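Local coordinates for acetyltransferase (Elizabethkingia anophelis, PDB 6AO7), which probably catalyses acetyl transfer from acetyl-CoA, which it binds in the cofactor cleft of a GNAT-family fold, to a substrate not yet established, at residues E37-Y42 against I73-V78; Y61-W66 against K105-G110. One frame throughout, in Å; residues are numbered along the deposited sequence.

Interaction 1 of 2, residues E37-Y42 against I73-V78; sequences ELIDQY and IKNIAV. With ACO (acetyl coenzyme *a), chain B.
The phenolic oxygen of Tyr42 is gripped by two side chains, one from a strand and one from a loop: Asn75 ND2 donates to Tyr42 OH over 3.1 Å, and Asp33 OD2 makes a second hydrogen bond to it. The hydrogen bond from the amide is almost perfectly straight, with an N-H...O angle of 177°, and the hydroxyl lies in the amide plane of Asn75. Because ND2 also donates to Leu29 O, both amide hydrogens have acceptors and the flat group is fixed in rotation, which suits an asparagine to this buried spot. Tyr42 places its CG between its backbone N and carbonyl carbon (chi1 46°), a choice seldom made within a helix, and the ring folds back over its own helix. Leu38 O and Ile39 CA lie above one face near the rim. The opposite face receives Lys74: CB stands over the centre as a CH-pi contact, 3.7 Å from the Tyr42 ring centroid, and the chain, bent at chi2, then slants off toward one side of the ring, where Lys74 CD lies 3.7 Å from Tyr42 CD1. A long aliphatic stem suits this place, since it packs on the ring while the amine leads away from the helix. Ile39 adds a lighter touch, its CG1 4.2 Å from Asn75 ND2. Lys74 and Asn75 both pair with Val62 through their backbones, and Lys74 has helix-like angles, forming a beta bulge that turns both side chains toward helix 36-45. Beyond it, Ile76 N donates to the acetyl oxygen O of acetyl-CoA at 3.1 Å, Ile76 O accepts from cofactor N4P at 2.8 Å, and Val78 N reaches cofactor O9P at 2.8 Å. A bulged strand that pairs with the pantetheine arm like a neighbouring strand is the hallmark of the GNAT acetyl-CoA site.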
loop_
_atom_site.group_PDB
_atom_site.type_symbol
_atom_site.label_atom_id
_atom_site.label_comp_id
_atom_site.label_asym_id
_atom_site.label_seq_id
_atom_site.Cartn_x
_atom_site.Cartn_y
_atom_site.Cartn_z
ATOM N N GLU A 37 -22.688 6.313 -12.416
ATOM C CA GLU A 37 -23.801 5.766 -11.651
ATOM C C GLU A 37 -23.458 5.703 -10.171
ATOM O O GLU A 37 -24.262 6.106 -9.322
ATOM C CB GLU A 37 -24.169 4.382 -12.179
ATOM N N LEU A 38 -22.259 5.213 -9.846
ATOM C CA LEU A 38 -21.838 5.170 -8.449
ATOM C C LEU A 38 -21.677 6.574 -7.874
ATOM O O LEU A 38 -22.019 6.809 -6.710
ATOM C CB LEU A 38 -20.543 4.375 -8.310
ATOM C CG LEU A 38 -20.709 2.856 -8.346
ATOM C CD1 LEU A 38 -19.358 2.167 -8.318
ATOM C CD2 LEU A 38 -21.591 2.386 -7.186
ATOM N N ILE A 39 -21.160 7.519 -8.671
ATOM C CA ILE A 39 -21.032 8.897 -8.197
ATOM C C ILE A 39 -22.399 9.446 -7.808
ATOM O O ILE A 39 -22.609 9.902 -6.676
ATOM C CB ILE A 39 -20.354 9.785 -9.263
ATOM C CG1 ILE A 39 -18.888 9.386 -9.459
ATOM C CG2 ILE A 39 -20.450 11.272 -8.868
ATOM C CD1 ILE A 39 -18.215 10.033 -10.664
ATOM N N ASP A 40 -23.362 9.373 -8.732
ATOM C CA ASP A 40 -24.688 9.913 -8.452
ATOM C C ASP A 40 -25.322 9.250 -7.231
ATOM O O ASP A 40 -26.094 9.890 -6.509
ATOM C CB ASP A 40 -25.584 9.772 -9.692
ATOM C CG ASP A 40 -25.332 10.867 -10.733
ATOM O OD1 ASP A 40 -25.362 10.572 -11.951
ATOM O OD2 ASP A 40 -25.088 12.028 -10.334
ATOM N N GLN A 41 -24.971 7.992 -6.948
ATOM C CA GLN A 41 -25.558 7.312 -5.794
ATOM C C GLN A 41 -25.049 7.895 -4.478
ATOM O O GLN A 41 -25.832 8.125 -3.551
ATOM C CB GLN A 41 -25.274 5.812 -5.850
ATOM C CG GLN A 41 -26.043 5.039 -4.797
ATOM C CD GLN A 41 -25.635 3.585 -4.704
ATOM O OE1 GLN A 41 -24.839 3.096 -5.510
ATOM N NE2 GLN A 41 -26.178 2.883 -3.711
ATOM N N TYR A 42 -23.738 8.122 -4.354
ATOM C CA TYR A 42 -23.325 8.722 -3.092
ATOM C C TYR A 42 -23.505 10.233 -3.080
ATOM O O TYR A 42 -23.407 10.838 -2.010
ATOM C CB TYR A 42 -21.877 8.341 -2.691
ATOM C CG TYR A 42 -20.771 8.403 -3.724
ATOM C CD1 TYR A 42 -20.189 7.235 -4.207
ATOM C CD2 TYR A 42 -20.252 9.624 -4.165
ATOM C CE1 TYR A 42 -19.144 7.272 -5.130
ATOM C CE2 TYR A 42 -19.184 9.667 -5.092
ATOM C CZ TYR A 42 -18.654 8.486 -5.565
ATOM O OH TYR A 42 -17.628 8.501 -6.481
ATOM N N ILE A 73 -14.767 9.361 2.821
ATOM C CA ILE A 73 -14.435 10.141 1.634
ATOM C C ILE A 73 -14.694 9.221 0.448
ATOM O O ILE A 73 -13.852 8.383 0.117
ATOM C CB ILE A 73 -12.987 10.625 1.659
ATOM C CG1 ILE A 73 -12.700 11.365 2.971
ATOM C CG2 ILE A 73 -12.684 11.475 0.393
ATOM C CD1 ILE A 73 -11.239 11.763 3.116
ATOM N N LYS A 74 -15.872 9.343 -0.168
ATOM C CA LYS A 74 -16.200 8.503 -1.313
ATOM C C LYS A 74 -15.512 8.972 -2.585
ATOM O O LYS A 74 -15.402 8.196 -3.540
ATOM C CB LYS A 74 -17.712 8.470 -1.550
ATOM C CG LYS A 74 -18.501 7.365 -0.798
ATOM C CD LYS A 74 -18.254 5.964 -1.362
ATOM C CE LYS A 74 -19.422 5.017 -1.044
ATOM N NZ LYS A 74 -19.142 3.605 -1.451
ATOM N N ASN A 75 -15.074 10.226 -2.625
ATOM C CA ASN A 75 -14.519 10.789 -3.848
ATOM C C ASN A 75 -13.656 11.978 -3.472
ATOM O O ASN A 75 -14.065 12.807 -2.665
ATOM C CB ASN A 75 -15.635 11.216 -4.816
ATOM C CG ASN A 75 -15.116 11.509 -6.211
ATOM O OD1 ASN A 75 -14.328 12.435 -6.404
ATOM N ND2 ASN A 75 -15.596 10.752 -7.197
ATOM N N ILE A 76 -12.437 12.026 -3.998
ATOM C CA ILE A 76 -11.592 13.201 -3.834
ATOM C C ILE A 76 -10.767 13.348 -5.106
ATOM O O ILE A 76 -10.147 12.381 -5.571
ATOM C CB ILE A 76 -10.694 13.127 -2.578
ATOM C CG1 ILE A 76 -9.913 14.435 -2.414
ATOM C CG2 ILE A 76 -9.736 11.929 -2.625
ATOM C CD1 ILE A 76 -8.982 14.434 -1.202
ATOM N N ALA A 77 -10.780 14.543 -5.692
ATOM C CA ALA A 77 -10.121 14.711 -6.986
ATOM C C ALA A 77 -9.553 16.117 -7.129
ATOM O O ALA A 77 -10.098 17.083 -6.591
ATOM C CB ALA A 77 -11.087 14.438 -8.146
ATOM N N VAL A 78 -8.455 16.216 -7.877
ATOM C CA VAL A 78 -7.838 17.485 -8.227
ATOM C C VAL A 78 -7.617 17.486 -9.726
ATOM O O VAL A 78 -7.139 16.488 -10.282
ATOM C CB VAL A 78 -6.508 17.691 -7.475
ATOM C CG1 VAL A 78 -5.753 18.877 -8.027
ATOM C CG2 VAL A 78 -6.777 17.852 -5.987
HETATM N N1A ACO B . 4.797 7.436 -4.507
HETATM C C2A ACO B . 4.126 8.025 -3.516
HETATM N N3A ACO B . 3.858 9.320 -3.337
HETATM C C4A ACO B . 4.390 10.060 -4.314
HETATM C C5A ACO B . 5.133 9.600 -5.393
HETATM C C6A ACO B . 5.327 8.206 -5.482
HETATM N N6A ACO B . 6.015 7.608 -6.458
HETATM N N7A ACO B . 5.576 10.659 -6.171
HETATM C C8A ACO B . 5.096 11.716 -5.558
HETATM N N9A ACO B . 4.366 11.428 -4.434
HETATM C C1B ACO B . 3.741 12.362 -3.499
HETATM C C2B ACO B . 4.070 13.834 -3.688
HETATM O O2B ACO B . 5.372 14.165 -3.229
HETATM C C3B ACO B . 3.003 14.435 -2.776
HETATM O O3B ACO B . 3.357 14.296 -1.384
HETATM P P3B ACO B . 4.126 15.385 -0.487
HETATM O O7A ACO B . 5.558 15.457 -1.055
HETATM O O8A ACO B . 3.298 16.688 -0.591
HETATM O O9A ACO B . 4.118 14.877 0.928
HETATM C C4B ACO B . 1.816 13.471 -2.926
HETATM O O4B ACO B . 2.334 12.308 -3.617
HETATM C C5B ACO B . 0.625 14.072 -3.634
HETATM O O5B ACO B . 0.310 15.253 -2.861
HETATM P P1A ACO B . -0.675 16.461 -3.438
HETATM O O1A ACO B . -0.018 17.379 -4.396
HETATM O O2A ACO B . -1.179 17.185 -2.198
HETATM O O3A ACO B . -1.810 15.600 -4.152
HETATM P P2A ACO B . -2.841 15.957 -5.318
HETATM O O4A ACO B . -2.960 17.430 -5.298
HETATM O O5A ACO B . -2.278 15.433 -6.626
HETATM O O6A ACO B . -4.186 15.168 -5.007
HETATM C CBP ACO B . -5.279 13.134 -5.737
HETATM C CCP ACO B . -4.176 13.742 -4.879
HETATM C CDP ACO B . -6.636 13.630 -5.208
HETATM C CEP ACO B . -5.210 11.603 -5.609
HETATM C CAP ACO B . -5.118 13.595 -7.209
HETATM O OAP ACO B . -3.832 13.250 -7.695
HETATM C C9P ACO B . -6.209 13.131 -8.162
HETATM O O9P ACO B . -7.260 13.757 -8.242
HETATM N N8P ACO B . -5.985 12.005 -8.831
HETATM C C7P ACO B . -6.990 11.403 -9.695
HETATM C C6P ACO B . -8.263 11.037 -8.937
HETATM C C5P ACO B . -8.000 10.056 -7.818
HETATM O O5P ACO B . -7.237 9.106 -7.969
HETATM N N4P ACO B . -8.646 10.280 -6.676
HETATM C C3P ACO B . -8.555 9.404 -5.513
HETATM C C2P ACO B . -9.255 8.079 -5.735
HETATM S S1P ACO B . -9.784 7.178 -4.230
HETATM C C ACO B . -11.254 8.092 -3.833
HETATM O O ACO B . -11.609 9.053 -4.458
HETATM C CH3 ACO B . -11.962 7.571 -2.620
#

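Interaction 2 of 2, residues Y61-W66 against K105-G110; sequences YVLYPW and KKLVIG. With ACO (acetyl coenzyme *a), chain B.
Trp66 and Val108 meet across the end of strand 70-78, which lies between strands 56-65 and 106-112 in the mixed central sheet of the GNAT fold. The indole begins at a CB pointing toward the 105-110 segment. With CG anti to the carbonyl carbon (chi1 -67°), the ring swings back beside its own strand, where CD1 has Tyr64 CD1 at the ring edge, in the indole plane. Further round, NE1 is hydrogen-bonded to Glu72 OE1, so the one polar atom of the indole is satisfied while its carbons remain for packing. The benzo end does the touching: Trp66 CZ2 is 4.0 Å from Val108 CG1, and Trp66 CH2 is 4.2 Å from the same methyl. A large flat side chain suits this exposed end of the contact because it spans the width of the intervening strand. The second bridge uses leucines, whose branches suit the buried packing against Val95 of helix 87-101. Leu107 directs its CB away from the 61-66 segment, yet its second torsion (chi2 60°) brings CD1 back. No hydrogen bond joins the two segments. Farther along strand 106-112, Gly110 O lies 3.4 Å from the acetyl methyl CH3 of acetyl-CoA. The leucine bridge itself comes down to two methyls, Leu63 CD2 and Leu107 CD1, at 3.9 Å.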
loop_
_atom_site.group_PDB
_atom_site.type_symbol
_atom_site.label_atom_id
_atom_site.label_comp_id
_atom_site.label_asym_id
_atom_site.label_seq_id
_atom_site.Cartn_x
_atom_site.Cartn_y
_atom_site.Cartn_z
ATOM N N TYR A 61 -14.452 17.063 -3.170
ATOM C CA TYR A 61 -14.566 15.808 -2.436
ATOM C C TYR A 61 -16.022 15.588 -2.021
ATOM O O TYR A 61 -16.829 16.523 -1.967
ATOM C CB TYR A 61 -13.634 15.757 -1.214
ATOM C CG TYR A 61 -13.883 16.769 -0.113
ATOM C CD1 TYR A 61 -14.874 16.558 0.855
ATOM C CD2 TYR A 61 -13.082 17.909 0.005
ATOM C CE1 TYR A 61 -15.067 17.458 1.888
ATOM C CE2 TYR A 61 -13.269 18.821 1.044
ATOM C CZ TYR A 61 -14.266 18.587 1.981
ATOM O OH TYR A 61 -14.461 19.469 3.022
ATOM N N VAL A 62 -16.343 14.324 -1.751
ATOM C CA VAL A 62 -17.666 13.904 -1.301
ATOM C C VAL A 62 -17.520 13.163 0.024
ATOM O O VAL A 62 -16.761 12.180 0.114
ATOM C CB VAL A 62 -18.358 13.001 -2.332
ATOM C CG1 VAL A 62 -19.708 12.520 -1.778
ATOM C CG2 VAL A 62 -18.504 13.731 -3.654
ATOM N N LEU A 63 -18.247 13.630 1.042
ATOM C CA LEU A 63 -18.352 12.950 2.328
ATOM C C LEU A 63 -19.633 12.134 2.363
ATOM O O LEU A 63 -20.701 12.641 2.010
ATOM C CB LEU A 63 -18.358 13.950 3.480
ATOM C CG LEU A 63 -17.004 14.445 3.966
ATOM C CD1 LEU A 63 -17.208 15.542 4.964
ATOM C CD2 LEU A 63 -16.224 13.274 4.603
ATOM N N TYR A 64 -19.528 10.892 2.836
ATOM C CA TYR A 64 -20.614 9.915 2.754
ATOM C C TYR A 64 -20.739 9.185 4.086
ATOM O O TYR A 64 -19.981 8.237 4.348
ATOM C CB TYR A 64 -20.347 8.924 1.624
ATOM C CG TYR A 64 -21.306 7.754 1.540
ATOM C CD1 TYR A 64 -20.952 6.500 2.017
ATOM C CD2 TYR A 64 -22.555 7.905 0.949
ATOM C CE1 TYR A 64 -21.828 5.423 1.919
ATOM C CE2 TYR A 64 -23.437 6.840 0.846
ATOM C CZ TYR A 64 -23.070 5.603 1.332
ATOM O OH TYR A 64 -23.948 4.548 1.229
ATOM N N PRO A 65 -21.678 9.591 4.946
ATOM C CA PRO A 65 -21.814 8.931 6.257
ATOM C C PRO A 65 -22.207 7.464 6.136
ATOM O O PRO A 65 -23.075 7.095 5.346
ATOM C CB PRO A 65 -22.914 9.743 6.948
ATOM C CG PRO A 65 -22.868 11.122 6.279
ATOM C CD PRO A 65 -22.472 10.832 4.850
ATOM N N TRP A 66 -21.545 6.619 6.931
ATOM C CA TRP A 66 -22.002 5.250 7.160
ATOM C C TRP A 66 -23.050 5.176 8.253
ATOM O O TRP A 66 -24.007 4.392 8.166
ATOM C CB TRP A 66 -20.845 4.358 7.594
ATOM C CG TRP A 66 -19.834 4.133 6.571
ATOM C CD1 TRP A 66 -19.780 4.682 5.327
ATOM C CD2 TRP A 66 -18.723 3.256 6.678
ATOM N NE1 TRP A 66 -18.679 4.211 4.653
ATOM C CE2 TRP A 66 -18.014 3.330 5.463
ATOM C CE3 TRP A 66 -18.244 2.422 7.692
ATOM C CZ2 TRP A 66 -16.852 2.599 5.236
ATOM C CZ3 TRP A 66 -17.091 1.696 7.462
ATOM C CH2 TRP A 66 -16.415 1.785 6.243
ATOM N N LYS A 105 -16.483 10.251 14.611
ATOM C CA LYS A 105 -15.314 9.749 15.323
ATOM C C LYS A 105 -14.282 9.097 14.406
ATOM O O LYS A 105 -13.088 9.111 14.731
ATOM C CB LYS A 105 -15.733 8.749 16.410
ATOM N N LYS A 106 -14.696 8.521 13.273
ATOM C CA LYS A 106 -13.759 7.924 12.327
ATOM C C LYS A 106 -13.993 8.481 10.931
ATOM O O LYS A 106 -15.137 8.688 10.510
ATOM C CB LYS A 106 -13.875 6.401 12.276
ATOM C CG LYS A 106 -13.435 5.682 13.563
ATOM C CD LYS A 106 -13.877 4.235 13.504
ATOM C CE LYS A 106 -12.908 3.321 14.227
ATOM N NZ LYS A 106 -13.399 1.915 14.214
ATOM N N LEU A 107 -12.898 8.712 10.219
ATOM C CA LEU A 107 -12.915 9.117 8.822
ATOM C C LEU A 107 -12.256 8.012 8.011
ATOM O O LEU A 107 -11.165 7.546 8.356
ATOM C CB LEU A 107 -12.188 10.451 8.646
ATOM C CG LEU A 107 -12.166 11.130 7.269
ATOM C CD1 LEU A 107 -13.580 11.434 6.777
ATOM C CD2 LEU A 107 -11.342 12.383 7.369
ATOM N N VAL A 108 -12.927 7.574 6.958
ATOM C CA VAL A 108 -12.463 6.432 6.186
ATOM C C VAL A 108 -12.266 6.851 4.731
ATOM O O VAL A 108 -12.977 7.713 4.216
ATOM C CB VAL A 108 -13.458 5.269 6.304
ATOM C CG1 VAL A 108 -13.160 4.191 5.289
ATOM C CG2 VAL A 108 -13.415 4.706 7.727
ATOM N N ILE A 109 -11.271 6.257 4.082
ATOM C CA ILE A 109 -11.098 6.403 2.642
ATOM C C ILE A 109 -10.617 5.076 2.074
ATOM O O ILE A 109 -9.804 4.379 2.693
ATOM C CB ILE A 109 -10.136 7.556 2.310
ATOM C CG1 ILE A 109 -10.180 7.860 0.808
ATOM C CG2 ILE A 109 -8.697 7.234 2.819
ATOM C CD1 ILE A 109 -9.512 9.181 0.427
ATOM N N GLY A 110 -11.138 4.714 0.906
ATOM C CA GLY A 110 -10.743 3.478 0.256
ATOM C C GLY A 110 -10.135 3.719 -1.109
ATOM O O GLY A 110 -10.708 4.454 -1.913
HETATM N N1A ACO B . 4.797 7.436 -4.507
HETATM C C2A ACO B . 4.126 8.025 -3.516
HETATM N N3A ACO B . 3.858 9.320 -3.337
HETATM C C4A ACO B . 4.390 10.060 -4.314
HETATM C C5A ACO B . 5.133 9.600 -5.393
HETATM C C6A ACO B . 5.327 8.206 -5.482
HETATM N N6A ACO B . 6.015 7.608 -6.458
HETATM N N7A ACO B . 5.576 10.659 -6.171
HETATM C C8A ACO B . 5.096 11.716 -5.558
HETATM N N9A ACO B . 4.366 11.428 -4.434
HETATM C C1B ACO B . 3.741 12.362 -3.499
HETATM C C2B ACO B . 4.070 13.834 -3.688
HETATM O O2B ACO B . 5.372 14.165 -3.229
HETATM C C3B ACO B . 3.003 14.435 -2.776
HETATM O O3B ACO B . 3.357 14.296 -1.384
HETATM P P3B ACO B . 4.126 15.385 -0.487
HETATM O O7A ACO B . 5.558 15.457 -1.055
HETATM O O8A ACO B . 3.298 16.688 -0.591
HETATM O O9A ACO B . 4.118 14.877 0.928
HETATM C C4B ACO B . 1.816 13.471 -2.926
HETATM O O4B ACO B . 2.334 12.308 -3.617
HETATM C C5B ACO B . 0.625 14.072 -3.634
HETATM O O5B ACO B . 0.310 15.253 -2.861
HETATM P P1A ACO B . -0.675 16.461 -3.438
HETATM O O1A ACO B . -0.018 17.379 -4.396
HETATM O O2A ACO B . -1.179 17.185 -2.198
HETATM O O3A ACO B . -1.810 15.600 -4.152
HETATM P P2A ACO B . -2.841 15.957 -5.318
HETATM O O4A ACO B . -2.960 17.430 -5.298
HETATM O O5A ACO B . -2.278 15.433 -6.626
HETATM O O6A ACO B . -4.186 15.168 -5.007
HETATM C CBP ACO B . -5.279 13.134 -5.737
HETATM C CCP ACO B . -4.176 13.742 -4.879
HETATM C CDP ACO B . -6.636 13.630 -5.208
HETATM C CEP ACO B . -5.210 11.603 -5.609
HETATM C CAP ACO B . -5.118 13.595 -7.209
HETATM O OAP ACO B . -3.832 13.250 -7.695
HETATM C C9P ACO B . -6.209 13.131 -8.162
HETATM O O9P ACO B . -7.260 13.757 -8.242
HETATM N N8P ACO B . -5.985 12.005 -8.831
HETATM C C7P ACO B . -6.990 11.403 -9.695
HETATM C C6P ACO B . -8.263 11.037 -8.937
HETATM C C5P ACO B . -8.000 10.056 -7.818
HETATM O O5P ACO B . -7.237 9.106 -7.969
HETATM N N4P ACO B . -8.646 10.280 -6.676
HETATM C C3P ACO B . -8.555 9.404 -5.513
HETATM C C2P ACO B . -9.255 8.079 -5.735
HETATM S S1P ACO B . -9.784 7.178 -4.230
HETATM C C ACO B . -11.254 8.092 -3.833
HETATM O O ACO B . -11.609 9.053 -4.458
HETATM C CH3 ACO B . -11.962 7.571 -2.620
#

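How the interactions relate
Along the chain the segments alternate: 37-42, 61-66, 73-78, then 105-110, so the two interactions cross, with centres about 11 Å apart. They share one mixed sheet. Strand 70-78, which supplies half of interaction 1, runs between the two strands of interaction 2, antiparallel to 56-65 and parallel to 106-112. Backbone pairing ties them directly, with Asn75 O near Val62 N and Ile73 N near Val108 O as probable hydrogen bonds. Interaction 1 packs helix 36-45 on this central strand, whereas interaction 2 reaches across the strand. Both touch acetyl-CoA, whose acetyl group sits where strands 70-78 and 106-112 splay apart, as in other GNAT folds.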